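Local coordinates for protein argonaute (Marinitoga piezophila, PDB 5I4A) that cleaves single-stranded DNA, and can also cut RNA, that is complementary to a short guide RNA carrying a 5'-hydroxyl group, at residues T591-T594 against I595-I599; K435-E438 against D439-K442; K498-E501 against K502-K506; Y219-S222 against K223-E227. All coordinates share one frame; numbering follows the deposited sequence.

Contact 1. Residues T591-T594 against I595-I599; sequences TDYT and IEEII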
loop_
_atom_site.group_PDB
_atom_site.type_symbol
_atom_site.label_atom_id
_atom_site.label_comp_id
_atom_site.label_asym_id
_atom_site.label_seq_id
_atom_site.Cartn_x
_atom_site.Cartn_y
_atom_site.Cartn_z
ATOM N N THR A 591 -6.174 -13.842 23.038
ATOM C CA THR A 591 -5.349 -13.144 24.010
ATOM C C THR A 591 -6.226 -12.612 25.141
ATOM O O THR A 591 -7.460 -12.625 25.072
ATOM C CB THR A 591 -4.585 -11.981 23.365
ATOM O OG1 THR A 591 -5.505 -10.987 22.908
ATOM C CG2 THR A 591 -3.733 -12.455 22.194
ATOM N N ASP A 592 -5.575 -12.144 26.201
ATOM C CA ASP A 592 -6.267 -11.487 27.302
ATOM C C ASP A 592 -6.556 -10.018 27.019
ATOM O O ASP A 592 -7.107 -9.326 27.882
ATOM C CB ASP A 592 -5.446 -11.622 28.584
ATOM C CG ASP A 592 -5.195 -13.074 28.953
ATOM O OD1 ASP A 592 -6.035 -13.933 28.601
ATOM O OD2 ASP A 592 -4.167 -13.355 29.604
ATOM N N TYR A 593 -6.203 -9.534 25.832
ATOM C CA TYR A 593 -6.517 -8.173 25.436
ATOM C C TYR A 593 -7.915 -8.107 24.842
ATOM O O TYR A 593 -8.363 -9.035 24.161
ATOM C CB TYR A 593 -5.509 -7.663 24.406
ATOM C CG TYR A 593 -4.121 -7.421 24.941
ATOM C CD1 TYR A 593 -3.882 -6.412 25.863
ATOM C CD2 TYR A 593 -3.044 -8.178 24.502
ATOM C CE1 TYR A 593 -2.611 -6.176 26.346
ATOM C CE2 TYR A 593 -1.769 -7.949 24.980
ATOM C CZ TYR A 593 -1.557 -6.946 25.901
ATOM O OH TYR A 593 -0.288 -6.714 26.379
ATOM N N THR A 594 -8.601 -7.002 25.104
ATOM C CA THR A 594 -9.851 -6.734 24.417
ATOM C C THR A 594 -9.561 -6.306 22.982
ATOM O O THR A 594 -8.429 -5.972 22.626
ATOM C CB THR A 594 -10.647 -5.642 25.133
ATOM O OG1 THR A 594 -10.003 -4.376 24.943
ATOM C CG2 THR A 594 -10.737 -5.941 26.624
ATOM N N ILE A 595 -10.606 -6.330 22.153
ATOM C CA ILE A 595 -10.471 -5.849 20.780
ATOM C C ILE A 595 -9.956 -4.417 20.779
ATOM O O ILE A 595 -8.996 -4.083 20.076
ATOM C CB ILE A 595 -11.811 -5.968 20.032
ATOM C CG1 ILE A 595 -12.292 -7.421 20.016
ATOM C CG2 ILE A 595 -11.685 -5.433 18.614
ATOM C CD1 ILE A 595 -11.274 -8.391 19.470
ATOM N N GLU A 596 -10.568 -3.558 21.600
ATOM C CA GLU A 596 -10.159 -2.157 21.676
ATOM C C GLU A 596 -8.676 -2.019 21.999
ATOM O O GLU A 596 -7.985 -1.163 21.432
ATOM C CB GLU A 596 -10.995 -1.420 22.724
ATOM C CG GLU A 596 -12.477 -1.311 22.398
ATOM C CD GLU A 596 -13.267 -2.545 22.799
ATOM O OE1 GLU A 596 -12.666 -3.491 23.348
ATOM O OE2 GLU A 596 -14.494 -2.564 22.568
ATOM N N GLU A 597 -8.169 -2.849 22.912
ATOM C CA GLU A 597 -6.757 -2.782 23.272
ATOM C C GLU A 597 -5.871 -3.267 22.133
ATOM O O GLU A 597 -4.813 -2.684 21.872
ATOM C CB GLU A 597 -6.504 -3.597 24.538
ATOM C CG GLU A 597 -7.073 -2.973 25.799
ATOM C CD GLU A 597 -7.142 -3.954 26.948
ATOM O OE1 GLU A 597 -7.206 -5.173 26.684
ATOM O OE2 GLU A 597 -7.132 -3.509 28.114
ATOM N N ILE A 598 -6.288 -4.331 21.444
ATOM C CA ILE A 598 -5.536 -4.824 20.292
ATOM C C ILE A 598 -5.485 -3.764 19.199
ATOM O O ILE A 598 -4.437 -3.524 18.590
ATOM C CB ILE A 598 -6.150 -6.136 19.772
ATOM C CG1 ILE A 598 -6.070 -7.224 20.844
ATOM C CG2 ILE A 598 -5.444 -6.592 18.505
ATOM C CD1 ILE A 598 -6.730 -8.529 20.436
ATOM N N ILE A 599 -6.620 -3.114 18.933
ATOM C CA ILE A 599 -6.666 -2.086 17.898
ATOM C C ILE A 599 -5.723 -0.941 18.240
ATOM O O ILE A 599 -5.034 -0.400 17.367
ATOM C CB ILE A 599 -8.110 -1.588 17.707
ATOM C CG1 ILE A 599 -9.033 -2.746 17.319
ATOM C CG2 ILE A 599 -8.163 -0.485 16.667
ATOM C CD1 ILE A 599 -8.626 -3.471 16.063
#
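Thr594 and Glu597 exchange hydrogen bonds at the start of helix 595-605 and form a capping box. OG1 of Thr594, placed between its own backbone N and carbonyl carbon (chi1 71°), takes up the N-H of Glu597, 3.1 Å from OG1 to N. In return OE1 of Glu597 receives the N-H of Thr594, 2.8 Å from N to OE1, on its anti side and 28° out of the carboxylate plane. Threonine suits the cap because its short hydroxyl reaches an amide of the first turn; glutamate suits the third helical position because its chain, extended beyond CG, reaches back to the cap, where its negative charge is probably favoured by the helix N-terminus. Ile598 N donates to Thr594 O over 2.9 Å, closing the first helical turn, while Ile598 CG1 packs 3.6 Å from CB of Tyr593. The ring of Tyr593 turns its edge to Glu597 OE1, 3.6 Å from CD1, with ring and carboxylate planes 83° apart. At its far end the Tyr593 hydroxyl is hydrogen-bonded to Asn443 ND2. Within the PIWI domain, this turn leads from strand 582-589 into helix 595-605, whose Ile598 rests on Ile586 of that strand and on Phe515 of strand 513-519.

Contact 2. Residues K435-E438 against D439-K442; sequences KKME and DKEK
Met437 and Lys440 stand at the two ends of a type I beta turn, their CA atoms 5.2 Å apart, with Glu438 and Asp439 at its corners. The turn is closed by Lys440 N, which donates to Met437 O over 3.0 Å; the donor sits well above the carbonyl plane, 57° out of it. The same chain reversal is tied a second time by a side chain. Lys440 bends at chi2 (-56°) and again at chi4, which curls its ammonium back to Lys436 O, 2.7 Å from NZ and nearly along the C=O axis. NZ also forms a salt bridge with Asp439 OD1 at 2.8 Å, on the syn side of the carboxylate. Lysine suits this place because one ammonium can serve both oxygens, which lie 3.4 Å apart as Lys436 O and Asp439 OD1 and would probably repel each other without it. Its aliphatic part is used too, CB lying 3.9 Å from CE of Met437, whose chain crosses it at about a right angle. A methionine in place of Lys440 would probably leave the Asp439 carboxylate without its countercharge and Lys436 O without this donor. The turn connects strand 433-434 to strand 443-452 in the PIWI domain; Met437 packs on Leu604 of helix 595-605 and on Tyr445 of strand 443-452, while Lys440 touches Gln601 of the helix.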
loop_
_atom_site.group_PDB
_atom_site.type_symbol
_atom_site.label_atom_id
_atom_site.label_comp_id
_atom_site.label_asym_id
_atom_site.label_seq_id
_atom_site.Cartn_x
_atom_site.Cartn_y
_atom_site.Cartn_z
ATOM N N LYS A 435 5.263 5.755 24.897
ATOM C CA LYS A 435 4.841 5.745 26.293
ATOM C C LYS A 435 3.844 4.623 26.560
ATOM O O LYS A 435 3.929 3.934 27.583
ATOM C CB LYS A 435 4.239 7.100 26.660
ATOM C CG LYS A 435 4.308 7.434 28.135
ATOM C CD LYS A 435 3.640 8.767 28.429
ATOM C CE LYS A 435 3.885 9.187 29.866
ATOM N NZ LYS A 435 3.718 8.035 30.792
ATOM N N LYS A 436 2.903 4.412 25.638
ATOM C CA LYS A 436 1.883 3.385 25.802
ATOM C C LYS A 436 2.372 1.990 25.436
ATOM O O LYS A 436 1.688 1.010 25.753
ATOM C CB LYS A 436 0.652 3.740 24.964
ATOM C CG LYS A 436 -0.069 4.986 25.450
ATOM C CD LYS A 436 -1.273 5.325 24.586
ATOM C CE LYS A 436 -2.135 6.389 25.259
ATOM N NZ LYS A 436 -3.304 6.785 24.422
ATOM N N MET A 437 3.526 1.873 24.780
ATOM C CA MET A 437 4.100 0.574 24.454
ATOM C C MET A 437 5.120 0.089 25.474
ATOM O O MET A 437 5.605 -1.042 25.347
ATOM C CB MET A 437 4.759 0.615 23.068
ATOM C CG MET A 437 3.783 0.780 21.914
ATOM S SD MET A 437 2.649 -0.612 21.760
ATOM C CE MET A 437 3.770 -1.921 21.276
ATOM N N GLU A 438 5.449 0.901 26.482
ATOM C CA GLU A 438 6.528 0.548 27.401
ATOM C C GLU A 438 6.236 -0.740 28.165
ATOM O O GLU A 438 7.167 -1.430 28.591
ATOM C CB GLU A 438 6.781 1.710 28.365
ATOM C CG GLU A 438 7.991 1.524 29.270
ATOM C CD GLU A 438 8.523 2.836 29.822
ATOM O OE1 GLU A 438 7.975 3.896 29.459
ATOM O OE2 GLU A 438 9.491 2.807 30.616
ATOM N N ASP A 439 4.971 -1.107 28.335
ATOM C CA ASP A 439 4.657 -2.319 29.079
ATOM C C ASP A 439 4.154 -3.440 28.182
ATOM O O ASP A 439 3.425 -4.317 28.654
ATOM C CB ASP A 439 3.619 -2.006 30.171
ATOM C CG ASP A 439 2.283 -1.475 29.613
ATOM O OD1 ASP A 439 2.235 -0.989 28.472
ATOM O OD2 ASP A 439 1.259 -1.543 30.319
ATOM N N LYS A 440 4.530 -3.434 26.901
ATOM C CA LYS A 440 4.057 -4.426 25.938
ATOM C C LYS A 440 5.162 -5.367 25.462
ATOM O O LYS A 440 5.057 -5.933 24.371
ATOM C CB LYS A 440 3.406 -3.744 24.732
ATOM C CG LYS A 440 2.291 -2.771 25.080
ATOM C CD LYS A 440 1.214 -3.445 25.909
ATOM C CE LYS A 440 -0.029 -2.578 26.010
ATOM N NZ LYS A 440 0.267 -1.211 26.522
ATOM N N GLU A 441 6.217 -5.555 26.262
ATOM C CA GLU A 441 7.334 -6.397 25.834
ATOM C C GLU A 441 6.921 -7.857 25.678
ATOM O O GLU A 441 7.559 -8.607 24.930
ATOM C CB GLU A 441 8.493 -6.281 26.829
ATOM C CG GLU A 441 9.742 -7.082 26.481
ATOM C CD GLU A 441 10.890 -6.816 27.440
ATOM O OE1 GLU A 441 11.184 -7.687 28.287
ATOM O OE2 GLU A 441 11.491 -5.725 27.352
ATOM N N LYS A 442 5.862 -8.279 26.367
ATOM C CA LYS A 442 5.461 -9.681 26.362
ATOM C C LYS A 442 4.846 -10.128 25.041
ATOM O O LYS A 442 4.544 -11.317 24.892
ATOM C CB LYS A 442 4.474 -9.938 27.497
ATOM C CG LYS A 442 3.216 -9.088 27.430
ATOM C CD LYS A 442 2.371 -9.280 28.682
ATOM C CE LYS A 442 1.285 -8.224 28.796
ATOM N NZ LYS A 442 0.547 -8.336 30.085
#

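Contact 3. Residues K498-E501 against K502-K506; sequences KAFE and KYIEK
Phe500 and Ile504 make the apolar part of this helical turn, four residues apart and hence on the same face. CD1 of Ile504 comes to the edge of the Phe500 ring, in its plane, 3.5 Å from the ring atom CD1. Ile504 carries CG1 beside its backbone N (chi1 -53°), and the extended branch beyond it leads back toward the ring. That methyl also lies 3.8 Å from Glu501 OE2, the two side chains crossing obliquely. A serine at the Ile504 position would probably open a gap at the Phe500 ring edge and give the ring more room to turn.

The backbone bonds are those of an alpha helix: Ile504 N donates to Phe500 O at 3.2 Å, in the carbonyl plane, and Glu505 N to Glu501 O at a shorter 2.6 Å. Of the charged groups, Lys502 NZ and Glu505 OE2 form a long salt bridge of 3.6 Å along the exposed side, where such long, flexible residues are at home.

Small Ala499 lets the helix settle on Ile463 and Ala465 of strand 458-466, and Tyr503 lies against Leu473 of strand 472-482. Helix 485-507 thus lies on the mixed sheet of the PIWI domain's RNase H fold.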
loop_
_atom_site.group_PDB
_atom_site.type_symbol
_atom_site.label_atom_id
_atom_site.label_comp_id
_atom_site.label_asym_id
_atom_site.label_seq_id
_atom_site.Cartn_x
_atom_site.Cartn_y
_atom_site.Cartn_z
ATOM N N LYS A 498 10.539 -19.613 13.092
ATOM C CA LYS A 498 11.820 -18.918 13.145
ATOM C C LYS A 498 11.696 -17.594 13.895
ATOM O O LYS A 498 12.502 -17.292 14.783
ATOM C CB LYS A 498 12.358 -18.699 11.729
ATOM C CG LYS A 498 12.616 -19.996 10.974
ATOM C CD LYS A 498 13.974 -19.999 10.303
ATOM C CE LYS A 498 13.874 -19.658 8.829
ATOM N NZ LYS A 498 15.224 -19.499 8.218
ATOM N N ALA A 499 10.682 -16.797 13.556
ATOM C CA ALA A 499 10.456 -15.542 14.267
ATOM C C ALA A 499 10.179 -15.789 15.743
ATOM O O ALA A 499 10.683 -15.064 16.610
ATOM C CB ALA A 499 9.299 -14.778 13.627
ATOM N N PHE A 500 9.370 -16.809 16.044
ATOM C CA PHE A 500 9.109 -17.196 17.426
ATOM C C PHE A 500 10.410 -17.455 18.176
ATOM O O PHE A 500 10.615 -16.954 19.288
ATOM C CB PHE A 500 8.221 -18.443 17.445
ATOM C CG PHE A 500 7.318 -18.538 18.641
ATOM C CD1 PHE A 500 7.812 -18.931 19.872
ATOM C CD2 PHE A 500 5.966 -18.258 18.524
ATOM C CE1 PHE A 500 6.978 -19.029 20.971
ATOM C CE2 PHE A 500 5.127 -18.353 19.618
ATOM C CZ PHE A 500 5.635 -18.739 20.843
ATOM N N GLU A 501 11.311 -18.231 17.568
ATOM C CA GLU A 501 12.565 -18.568 18.230
ATOM C C GLU A 501 13.418 -17.326 18.464
ATOM O O GLU A 501 14.094 -17.216 19.493
ATOM C CB GLU A 501 13.330 -19.602 17.404
ATOM C CG GLU A 501 14.068 -20.633 18.241
ATOM C CD GLU A 501 13.130 -21.435 19.121
ATOM O OE1 GLU A 501 12.074 -21.874 18.619
ATOM O OE2 GLU A 501 13.441 -21.612 20.316
ATOM N N LYS A 502 13.392 -16.379 17.518
ATOM C CA LYS A 502 14.134 -15.131 17.681
ATOM C C LYS A 502 13.692 -14.380 18.930
ATOM O O LYS A 502 14.529 -13.861 19.680
ATOM C CB LYS A 502 13.956 -14.255 16.442
ATOM C CG LYS A 502 14.517 -14.862 15.167
ATOM C CD LYS A 502 16.027 -14.925 15.219
ATOM C CE LYS A 502 16.604 -15.653 14.019
ATOM N NZ LYS A 502 18.077 -15.796 14.146
ATOM N N TYR A 503 12.380 -14.295 19.161
ATOM C CA TYR A 503 11.875 -13.666 20.379
ATOM C C TYR A 503 12.429 -14.366 21.614
ATOM O O TYR A 503 13.017 -13.728 22.494
ATOM C CB TYR A 503 10.343 -13.686 20.386
ATOM C CG TYR A 503 9.713 -12.976 21.569
ATOM C CD1 TYR A 503 9.644 -13.584 22.819
ATOM C CD2 TYR A 503 9.176 -11.701 21.434
ATOM C CE1 TYR A 503 9.072 -12.940 23.899
ATOM C CE2 TYR A 503 8.596 -11.050 22.512
ATOM C CZ TYR A 503 8.548 -11.677 23.742
ATOM O OH TYR A 503 7.975 -11.040 24.819
ATOM N N ILE A 504 12.232 -15.684 21.697
ATOM C CA ILE A 504 12.819 -16.467 22.782
ATOM C C ILE A 504 14.320 -16.220 22.849
ATOM O O ILE A 504 14.888 -16.006 23.926
ATOM C CB ILE A 504 12.510 -17.962 22.589
ATOM C CG1 ILE A 504 11.008 -18.187 22.405
ATOM C CG2 ILE A 504 13.050 -18.774 23.760
ATOM C CD1 ILE A 504 10.673 -19.531 21.802
ATOM N N GLU A 505 14.977 -16.238 21.687
ATOM C CA GLU A 505 16.409 -15.973 21.624
ATOM C C GLU A 505 16.749 -14.615 22.228
ATOM O O GLU A 505 17.789 -14.461 22.878
ATOM C CB GLU A 505 16.874 -16.062 20.171
ATOM C CG GLU A 505 18.323 -15.748 19.939
ATOM C CD GLU A 505 18.756 -16.139 18.547
ATOM O OE1 GLU A 505 19.005 -17.342 18.324
ATOM O OE2 GLU A 505 18.827 -15.254 17.670
ATOM N N LYS A 506 15.879 -13.628 22.047
ATOM C CA LYS A 506 16.141 -12.316 22.625
ATOM C C LYS A 506 15.650 -12.186 24.059
ATOM O O LYS A 506 16.265 -11.464 24.851
ATOM C CB LYS A 506 15.492 -11.219 21.773
ATOM C CG LYS A 506 15.736 -9.812 22.320
ATOM C CD LYS A 506 15.248 -8.712 21.406
ATOM C CE LYS A 506 15.755 -7.359 21.855
ATOM N NZ LYS A 506 15.288 -6.267 20.971
#

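Contact 4. Residues Y219-S222 against K223-E227; sequences YGFS and KEVHE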
loop_
_atom_site.group_PDB
_atom_site.type_symbol
_atom_site.label_atom_id
_atom_site.label_comp_id
_atom_site.label_asym_id
_atom_site.label_seq_id
_atom_site.Cartn_x
_atom_site.Cartn_y
_atom_site.Cartn_z
ATOM N N TYR A 219 3.110 17.181 -17.404
ATOM C CA TYR A 219 2.576 17.918 -18.542
ATOM C C TYR A 219 1.964 19.256 -18.148
ATOM O O TYR A 219 1.305 19.892 -18.977
ATOM C CB TYR A 219 1.552 17.056 -19.286
ATOM C CG TYR A 219 2.112 15.705 -19.665
ATOM C CD1 TYR A 219 3.066 15.584 -20.667
ATOM C CD2 TYR A 219 1.702 14.552 -19.010
ATOM C CE1 TYR A 219 3.589 14.351 -21.010
ATOM C CE2 TYR A 219 2.220 13.317 -19.344
ATOM C CZ TYR A 219 3.161 13.221 -20.345
ATOM O OH TYR A 219 3.675 11.990 -20.679
ATOM N N GLY A 220 2.158 19.692 -16.906
ATOM C CA GLY A 220 1.890 21.070 -16.546
ATOM C C GLY A 220 0.444 21.440 -16.308
ATOM O O GLY A 220 0.069 22.596 -16.530
ATOM N N PHE A 221 -0.386 20.499 -15.853
ATOM C CA PHE A 221 -1.753 20.836 -15.471
ATOM C C PHE A 221 -2.111 20.303 -14.087
ATOM O O PHE A 221 -3.296 20.159 -13.771
ATOM C CB PHE A 221 -2.758 20.346 -16.522
ATOM C CG PHE A 221 -2.752 18.857 -16.744
ATOM C CD1 PHE A 221 -1.901 18.284 -17.673
ATOM C CD2 PHE A 221 -3.628 18.037 -16.052
ATOM C CE1 PHE A 221 -1.909 16.916 -17.890
ATOM C CE2 PHE A 221 -3.644 16.671 -16.265
ATOM C CZ PHE A 221 -2.781 16.110 -17.185
ATOM N N SER A 222 -1.111 20.035 -13.243
ATOM C CA SER A 222 -1.369 19.547 -11.892
ATOM C C SER A 222 -2.055 20.581 -11.007
ATOM O O SER A 222 -2.703 20.200 -10.026
ATOM C CB SER A 222 -0.061 19.098 -11.238
ATOM O OG SER A 222 0.925 20.112 -11.324
ATOM N N LYS A 223 -1.923 21.872 -11.320
ATOM C CA LYS A 223 -2.594 22.894 -10.520
ATOM C C LYS A 223 -4.106 22.725 -10.577
ATOM O O LYS A 223 -4.783 22.718 -9.542
ATOM C CB LYS A 223 -2.186 24.291 -10.990
ATOM C CG LYS A 223 -3.163 25.388 -10.586
ATOM C CD LYS A 223 -2.567 26.770 -10.797
ATOM C CE LYS A 223 -3.607 27.863 -10.614
ATOM N NZ LYS A 223 -4.396 28.093 -11.855
ATOM N N GLU A 224 -4.657 22.579 -11.784
ATOM C CA GLU A 224 -6.092 22.358 -11.903
ATOM C C GLU A 224 -6.489 20.994 -11.350
ATOM O O GLU A 224 -7.588 20.845 -10.805
ATOM C CB GLU A 224 -6.533 22.500 -13.359
ATOM C CG GLU A 224 -8.024 22.738 -13.531
ATOM C CD GLU A 224 -8.417 22.970 -14.976
ATOM O OE1 GLU A 224 -7.521 22.990 -15.844
ATOM O OE2 GLU A 224 -9.628 23.127 -15.245
ATOM N N VAL A 225 -5.609 19.995 -11.470
ATOM C CA VAL A 225 -5.883 18.685 -10.886
ATOM C C VAL A 225 -5.985 18.791 -9.370
ATOM O O VAL A 225 -6.854 18.169 -8.744
ATOM C CB VAL A 225 -4.803 17.673 -11.315
ATOM C CG1 VAL A 225 -4.968 16.356 -10.568
ATOM C CG2 VAL A 225 -4.866 17.441 -12.814
ATOM N N HIS A 226 -5.108 19.590 -8.754
ATOM C CA HIS A 226 -5.165 19.774 -7.307
ATOM C C HIS A 226 -6.402 20.564 -6.895
ATOM O O HIS A 226 -7.068 20.213 -5.914
ATOM C CB HIS A 226 -3.894 20.466 -6.816
ATOM C CG HIS A 226 -2.675 19.598 -6.865
ATOM N ND1 HIS A 226 -2.718 18.240 -6.634
ATOM C CD2 HIS A 226 -1.378 19.895 -7.119
ATOM C CE1 HIS A 226 -1.502 17.736 -6.743
ATOM N NE2 HIS A 226 -0.670 18.720 -7.037
ATOM N N GLU A 227 -6.722 21.635 -7.626
ATOM C CA GLU A 227 -7.904 22.434 -7.307
ATOM C C GLU A 227 -9.165 21.579 -7.327
ATOM O O GLU A 227 -9.978 21.624 -6.396
ATOM C CB GLU A 227 -8.034 23.596 -8.290
ATOM C CG GLU A 227 -7.155 24.789 -7.963
ATOM C CD GLU A 227 -6.885 25.663 -9.172
ATOM O OE1 GLU A 227 -7.410 25.352 -10.264
ATOM O OE2 GLU A 227 -6.142 26.656 -9.031
HETATM O O HOH W 1 -0.746 23.354 -13.617
#
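Phe221 and Val225 pack together at the N-terminus of helix 222-231 in linker L2, with Phe221 in the N-cap position. The tight side is apolar. CG2 of Val225 meets the Phe221 ring obliquely, 3.5 Å from CD2, and lies 3.3 Å from Phe221 O as well. Phe221 holds CG between its backbone N and carbonyl carbon (chi1 60°), while Val225 keeps CG2 beside its own N; the methyl thus faces back toward the cap. Ala216 of helix 213-218 touches both side chains and Leu121 touches Phe221, so a large ring and a compact branched residue fill a buried corner between the two helices and a loop. Phe221 O takes the N-H of Val225 at 3.3 Å, in the carbonyl plane. Glu224, at the border of this packed side, spends its two carboxylate oxygens on the backbone N-H groups of Asp122 and Ser123.

The other side is polar and more open. There Lys223 and Glu227, one turn apart, form a long salt bridge of 3.6 Å from NZ to OE2, and a water accepts from Lys223 N at 3.0 Å while donating weakly to Gly220 O. Gly220 has a positive phi of 79°, which glycine tolerates easily. On exposed His226 the imidazole lies with one face over Ser222 O, which is 3.2 Å from its CG and also accepts the His226 N-H at 2.8 Å from N.

Contacts 1 to 3 lie in the PIWI domain, while contact 4 belongs to linker L2, its centre about 44 to 50 Å from their centres. Contacts 1 and 2 are surface contacts touching through the Tyr593 hydroxyl, Lys440 and Lys442; contact 1 contains the start of helix 595-605, against which contact 2 packs side chains. Contact 2 reaches contact 3 by a probable hydrogen bond of 2.5 Å from Tyr503 OH to Glu441 O. Contacts 3 and 4 are partly buried, each with an apolar pair four residues apart. At helix starts, contact 1 caps with side chains whereas contact 4 packs a phenylalanine; contact 2, a turn, relies on a lysine and mid-helix contact 3 on backbone bonds.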